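Local structure of chromosome partition protein Smc (Pyrococcus furiosus, 3KTA) at residues B[40-43]-B[44-47]; B[64-67]-B[68-71]; B[108-111]-B[112-116]. The protein is probably required for chromosome condensation and partitioning, the chain described here being the C-terminal part that helps form its ABC-type ATPase domain. One frame throughout, in Å; residues are numbered along the deposited sequence.

Contact 1 of 3, residues B[40-43]-B[44-47]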
loop_
_atom_site.group_PDB
_atom_site.type_symbol
_atom_site.label_atom_id
_atom_site.label_comp_id
_atom_site.label_asym_id
_atom_site.label_seq_id
_atom_site.Cartn_x
_atom_site.Cartn_y
_atom_site.Cartn_z
ATOM N N PRO B 40 27.065 14.471 2.093
ATOM C CA PRO B 40 27.681 13.221 2.555
ATOM C C PRO B 40 28.452 13.330 3.880
ATOM O O PRO B 40 28.485 12.364 4.639
ATOM C CB PRO B 40 28.633 12.856 1.411
ATOM C CG PRO B 40 28.106 13.551 0.227
ATOM C CD PRO B 40 27.467 14.816 0.722
ATOM N N GLU B 41 29.051 14.487 4.156
ATOM C CA GLU B 41 29.795 14.695 5.401
ATOM C C GLU B 41 28.874 14.706 6.630
ATOM O O GLU B 41 29.162 14.072 7.657
ATOM C CB GLU B 41 30.588 16.004 5.315
ATOM N N ASP B 42 27.776 15.450 6.522
ATOM C CA ASP B 42 26.739 15.472 7.549
ATOM C C ASP B 42 25.389 15.326 6.870
ATOM O O ASP B 42 24.758 16.315 6.498
ATOM C CB ASP B 42 26.768 16.777 8.353
ATOM C CG ASP B 42 25.625 16.866 9.345
ATOM O OD1 ASP B 42 25.095 15.801 9.727
ATOM O OD2 ASP B 42 25.253 17.988 9.742
ATOM N N PRO B 43 24.954 14.074 6.679
ATOM C CA PRO B 43 23.752 13.762 5.903
ATOM C C PRO B 43 22.564 14.437 6.533
ATOM O O PRO B 43 21.642 14.881 5.854
ATOM C CB PRO B 43 23.607 12.244 6.063
ATOM C CG PRO B 43 24.957 11.751 6.463
ATOM C CD PRO B 43 25.568 12.877 7.272
ATOM N N PHE B 44 22.613 14.526 7.854
ATOM C CA PHE B 44 21.520 15.093 8.615
ATOM C C PHE B 44 21.359 16.598 8.348
ATOM O O PHE B 44 20.388 17.204 8.806
ATOM C CB PHE B 44 21.702 14.762 10.102
ATOM C CG PHE B 44 21.899 13.280 10.366
ATOM C CD1 PHE B 44 20.816 12.454 10.589
ATOM C CD2 PHE B 44 23.163 12.712 10.344
ATOM C CE1 PHE B 44 20.990 11.102 10.814
ATOM C CE2 PHE B 44 23.335 11.342 10.556
ATOM C CZ PHE B 44 22.258 10.553 10.808
ATOM N N SER B 45 22.291 17.177 7.583
ATOM C CA SER B 45 22.229 18.587 7.179
ATOM C C SER B 45 21.698 18.794 5.767
ATOM O O SER B 45 21.693 19.914 5.259
ATOM C CB SER B 45 23.614 19.245 7.272
ATOM O OG SER B 45 23.910 19.665 8.589
ATOM N N GLY B 46 21.258 17.719 5.120
ATOM C CA GLY B 46 20.854 17.808 3.730
ATOM C C GLY B 46 19.822 16.749 3.382
ATOM O O GLY B 46 19.437 15.962 4.234
ATOM N N GLY B 47 19.370 16.757 2.132
ATOM C CA GLY B 47 18.349 15.825 1.678
ATOM C C GLY B 47 18.916 14.591 0.995
ATOM O O GLY B 47 20.121 14.347 0.990
HETATM O O HOH W 1 22.260 14.869 2.881
#
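Asp42 meets Phe44 and Ser45 in the loop that links the antiparallel strands 32-37 and 48-53 of a hairpin. A short 3-10 turn shapes the loop here. Ser45 N donates to Asp42 O over 2.8 Å. One residue on, Gly46 N gives a similar bond of 3.0 Å to Pro43 O. The Asp42 side chain reaches over the same turn. Its CG is anti to the backbone N (chi1 175°), which brings the carboxylate alongside the residues that follow. Asp42 OD2 then lies 2.4 Å from Ser45 OG. That is very short for a hydrogen bond, so the exact length is doubtful. Asp42 OD1 takes a weak bond from Phe44 N at 3.4 Å. It also sits at the edge of the Phe44 ring, in its plane, 3.7 Å from CD2. The carboxylate and ring planes are 38° apart. The two strands form part of the ATPase head, and helix 4-27 of the same chain covers this turn. Pro43 packs on Lys6, Phe9 and Met10 of that helix, and the Phe44 ring meets the ring of Phe9. Within the turn, Pro43 CD touches Phe44 CD2 at 3.9 Å. A water donates to Pro43 O at 3.0 Å, an oxygen that also takes Gly46 N, and to Gly47 O at 2.9 Å. It links the turn to Gly47, just before strand 48-53. A second Smc chain is also close: its Ile169 packs on Phe44, and its Arg160 bonds to Gly46 O.

Contact 2 of 3, residues B[64-67]-B[68-71]; sequences AMSG and GEKA
Ser66 and Glu69 form a capping box at the N terminus of helix 67-84. The sequence MSGGE, residues 65-69, is a form of the ABC signature motif, which in relatives faces the ATP bound to the opposite head. Ser66 is the N-cap. Its OG accepts from Glu69 N at 3.0 Å. Glu69 returns the bond: Ser66 N donates to Glu69 OE1 over 2.9 Å with an angle of 165°, on the anti side of the carboxylate and 30° out of its plane. Ser66 OG lies between the backbone N and the carbonyl carbon (chi1 70°), and this turns it onto the Glu69 amide. The first helical bonds follow, Lys70 N to Ser66 O at 2.9 Å and Ala71 N to Gly67 O at 3.0 Å. Met65, modelled as selenomethionine, lays its CB 3.8 Å from Lys70 CG. The Lys70 chain bends at its last torsion and passes CE 3.4 Å from Met65 O. Its NZ bonds to Ile62 O. Lys60 forms a salt bridge to Glu69 OE1, the same oxygen that holds Ser66 N. The two reciprocal bonds satisfy the Ser66 and Glu69 amides at the helix start, and Lys60 probably helps keep the carboxylate charged.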
loop_
_atom_site.group_PDB
_atom_site.type_symbol
_atom_site.label_atom_id
_atom_site.label_comp_id
_atom_site.label_asym_id
_atom_site.label_seq_id
_atom_site.Cartn_x
_atom_site.Cartn_y
_atom_site.Cartn_z
ATOM N N ALA B 64 11.324 15.871 -16.164
ATOM C CA ALA B 64 11.254 15.528 -17.576
ATOM C C ALA B 64 10.868 14.066 -17.789
ATOM O O ALA B 64 10.756 13.606 -18.923
ATOM C CB ALA B 64 12.580 15.839 -18.263
HETATM N N MSE B 65 10.678 13.331 -16.694
HETATM C CA MSE B 65 10.307 11.926 -16.796
HETATM C C MSE B 65 8.852 11.761 -17.201
HETATM O O MSE B 65 8.007 12.571 -16.843
HETATM C CB MSE B 65 10.513 11.227 -15.459
HETATM C CG MSE B 65 11.928 10.821 -15.189
HETATM SE SE MSE B 65 11.954 9.825 -13.507
HETATM C CE MSE B 65 13.858 9.430 -13.460
ATOM N N SER B 66 8.579 10.683 -17.927
ATOM C CA SER B 66 7.224 10.260 -18.226
ATOM C C SER B 66 6.562 9.696 -16.976
ATOM O O SER B 66 7.232 9.427 -15.978
ATOM C CB SER B 66 7.254 9.161 -19.279
ATOM O OG SER B 66 7.795 7.961 -18.738
ATOM N N GLY B 67 5.247 9.502 -17.041
ATOM C CA GLY B 67 4.522 8.929 -15.925
ATOM C C GLY B 67 5.089 7.569 -15.571
ATOM O O GLY B 67 5.268 7.245 -14.394
ATOM N N GLY B 68 5.369 6.773 -16.597
ATOM C CA GLY B 68 5.928 5.445 -16.405
ATOM C C GLY B 68 7.301 5.487 -15.758
ATOM O O GLY B 68 7.598 4.710 -14.852
ATOM N N GLU B 69 8.148 6.391 -16.232
ATOM C CA GLU B 69 9.480 6.548 -15.658
ATOM C C GLU B 69 9.409 6.944 -14.181
ATOM O O GLU B 69 10.151 6.406 -13.348
ATOM C CB GLU B 69 10.291 7.565 -16.470
ATOM C CG GLU B 69 10.713 7.007 -17.821
ATOM C CD GLU B 69 11.328 8.041 -18.738
ATOM O OE1 GLU B 69 11.062 9.247 -18.555
ATOM O OE2 GLU B 69 12.081 7.633 -19.647
ATOM N N LYS B 70 8.518 7.875 -13.852
ATOM C CA LYS B 70 8.330 8.277 -12.456
ATOM C C LYS B 70 7.894 7.107 -11.574
ATOM O O LYS B 70 8.411 6.937 -10.443
ATOM C CB LYS B 70 7.308 9.413 -12.350
ATOM C CG LYS B 70 7.795 10.737 -12.908
ATOM C CD LYS B 70 6.637 11.726 -12.961
ATOM C CE LYS B 70 7.020 13.022 -13.656
ATOM N NZ LYS B 70 7.977 13.760 -12.808
ATOM N N ALA B 71 6.962 6.299 -12.085
ATOM C CA ALA B 71 6.424 5.162 -11.333
ATOM C C ALA B 71 7.513 4.146 -11.079
ATOM O O ALA B 71 7.659 3.659 -9.966
ATOM C CB ALA B 71 5.265 4.511 -12.078
#

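Contact 3 of 3, residues B[108-111]-B[112-116]; sequences ADLI and KESSK
The carbonyl plane of Leu110 receives Ser114 from both faces. Ser114 N donates to Leu110 O over 2.9 Å from one face, tilted 26° from the plane. Ser114 OG donates to the same oxygen over 2.8 Å from the opposite face, tilted 34°. The other flat group is the Glu113 carboxylate. Lys116 NZ meets its OE1 on the syn side at 3.1 Å, out of the carboxylate plane, in a salt bridge; the bond to OE2 is weak. The contact is the last turns of helix 101-114, in a beta-alpha-beta unit with parallel strands 89-93 and 119-123. Strand 89-93 leads to Glu94 of the ligand pocket. Ser114 OG is anti to its own carbonyl carbon (chi1 -61°), which turns it back along the helix to Leu110 and places it 3.9 Å from Leu110 CD1. Replacing Ser114 with an alanine would probably cost Leu110 O its second donor and leave Gln82, a weak partner of the hydroxyl, without this mate. Helical bonds continue with Glu113 N to Asp109 O at 3.1 Å and Ser115 N to Ile111 O at 2.8 Å. Ser115 OG bonds to Lys112 O at 2.6 Å. Leu110, Ile111 and Ser114 pack on Phe79 of helix 67-84, and Ile111 and Ser114 also touch Phe120 of strand 119-123. Lys112 NZ leads elsewhere, to Asn132 O and a salt bridge with Asp134. Serine hydroxyls therefore back up the carbonyls near the helix end: Leu110 O is gripped twice, and Lys112 O has a side-chain donor as well.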
loop_
_atom_site.group_PDB
_atom_site.type_symbol
_atom_site.label_atom_id
_atom_site.label_comp_id
_atom_site.label_asym_id
_atom_site.label_seq_id
_atom_site.Cartn_x
_atom_site.Cartn_y
_atom_site.Cartn_z
ATOM N N ALA B 108 5.630 -7.085 -11.168
ATOM C CA ALA B 108 4.949 -8.242 -10.616
ATOM C C ALA B 108 5.940 -9.319 -10.151
ATOM O O ALA B 108 5.749 -9.944 -9.103
ATOM C CB ALA B 108 3.971 -8.816 -11.645
ATOM N N ASP B 109 7.009 -9.524 -10.918
ATOM C CA ASP B 109 8.039 -10.478 -10.518
ATOM C C ASP B 109 8.729 -10.036 -9.221
ATOM O O ASP B 109 9.044 -10.864 -8.373
ATOM C CB ASP B 109 9.092 -10.646 -11.612
ATOM C CG ASP B 109 8.585 -11.433 -12.808
ATOM O OD1 ASP B 109 7.447 -11.944 -12.775
ATOM O OD2 ASP B 109 9.352 -11.532 -13.786
ATOM N N LEU B 110 8.958 -8.734 -9.082
ATOM C CA LEU B 110 9.587 -8.189 -7.876
ATOM C C LEU B 110 8.636 -8.332 -6.675
ATOM O O LEU B 110 9.065 -8.641 -5.562
ATOM C CB LEU B 110 9.953 -6.720 -8.107
ATOM C CG LEU B 110 10.553 -5.914 -6.955
ATOM C CD1 LEU B 110 11.801 -6.586 -6.425
ATOM C CD2 LEU B 110 10.846 -4.508 -7.464
ATOM N N ILE B 111 7.344 -8.110 -6.895
ATOM C CA ILE B 111 6.352 -8.360 -5.845
ATOM C C ILE B 111 6.352 -9.827 -5.407
ATOM O O ILE B 111 6.403 -10.115 -4.210
ATOM C CB ILE B 111 4.929 -7.908 -6.262
ATOM C CG1 ILE B 111 4.824 -6.379 -6.238
ATOM C CG2 ILE B 111 3.861 -8.528 -5.342
ATOM C CD1 ILE B 111 3.659 -5.815 -7.089
ATOM N N LYS B 112 6.343 -10.750 -6.373
ATOM C CA LYS B 112 6.351 -12.177 -6.061
ATOM C C LYS B 112 7.562 -12.556 -5.199
ATOM O O LYS B 112 7.419 -13.227 -4.173
ATOM C CB LYS B 112 6.348 -13.004 -7.350
ATOM C CG LYS B 112 6.159 -14.497 -7.121
ATOM C CD LYS B 112 4.718 -14.786 -6.776
ATOM C CE LYS B 112 4.418 -16.263 -6.886
ATOM N NZ LYS B 112 3.085 -16.558 -6.339
ATOM N N GLU B 113 8.748 -12.107 -5.593
ATOM C CA GLU B 113 9.961 -12.386 -4.820
ATOM C C GLU B 113 9.886 -11.762 -3.425
ATOM O O GLU B 113 10.202 -12.409 -2.407
ATOM C CB GLU B 113 11.197 -11.885 -5.556
ATOM C CG GLU B 113 12.500 -12.114 -4.796
ATOM C CD GLU B 113 12.850 -13.577 -4.639
ATOM O OE1 GLU B 113 12.291 -14.416 -5.376
ATOM O OE2 GLU B 113 13.706 -13.894 -3.779
ATOM N N SER B 114 9.438 -10.513 -3.377
ATOM C CA SER B 114 9.370 -9.787 -2.104
ATOM C C SER B 114 8.327 -10.373 -1.167
ATOM O O SER B 114 8.420 -10.192 0.050
ATOM C CB SER B 114 9.068 -8.301 -2.341
ATOM O OG SER B 114 10.096 -7.713 -3.115
ATOM N N SER B 115 7.328 -11.054 -1.725
ATOM C CA SER B 115 6.239 -11.604 -0.913
ATOM C C SER B 115 6.692 -12.762 -0.030
ATOM O O SER B 115 5.938 -13.232 0.810
ATOM C CB SER B 115 5.054 -12.024 -1.793
ATOM O OG SER B 115 5.390 -13.172 -2.547
ATOM N N LYS B 116 7.929 -13.212 -0.205
ATOM C CA LYS B 116 8.493 -14.169 0.742
ATOM C C LYS B 116 8.698 -13.553 2.128
ATOM O O LYS B 116 8.728 -14.277 3.125
ATOM C CB LYS B 116 9.817 -14.735 0.222
ATOM C CG LYS B 116 9.684 -15.515 -1.078
ATOM C CD LYS B 116 11.059 -15.866 -1.650
ATOM C CE LYS B 116 10.935 -16.641 -2.953
ATOM N NZ LYS B 116 12.267 -16.969 -3.538
#

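How the contacts relate
Along the chain the three contacts come in series; none encloses or crosses another. Each closes only a short turn of one continuous stretch. Contact 1 lies in the hairpin loop between strands 32-37 and 48-53, packed against helix 4-27. Contact 2 follows strand 48-53 and opens helix 67-84. Contact 3 lies on the last part of helix 101-114, before strand 119-123. Contacts 1 and 2 have centres about 27 Å apart. Contacts 2 and 3 sit on opposite sides of the chain's centre, with nearest atoms about 9 Å apart. They are joined indirectly, since helix 67-84 starts at contact 2 and carries Phe79 to contact 3.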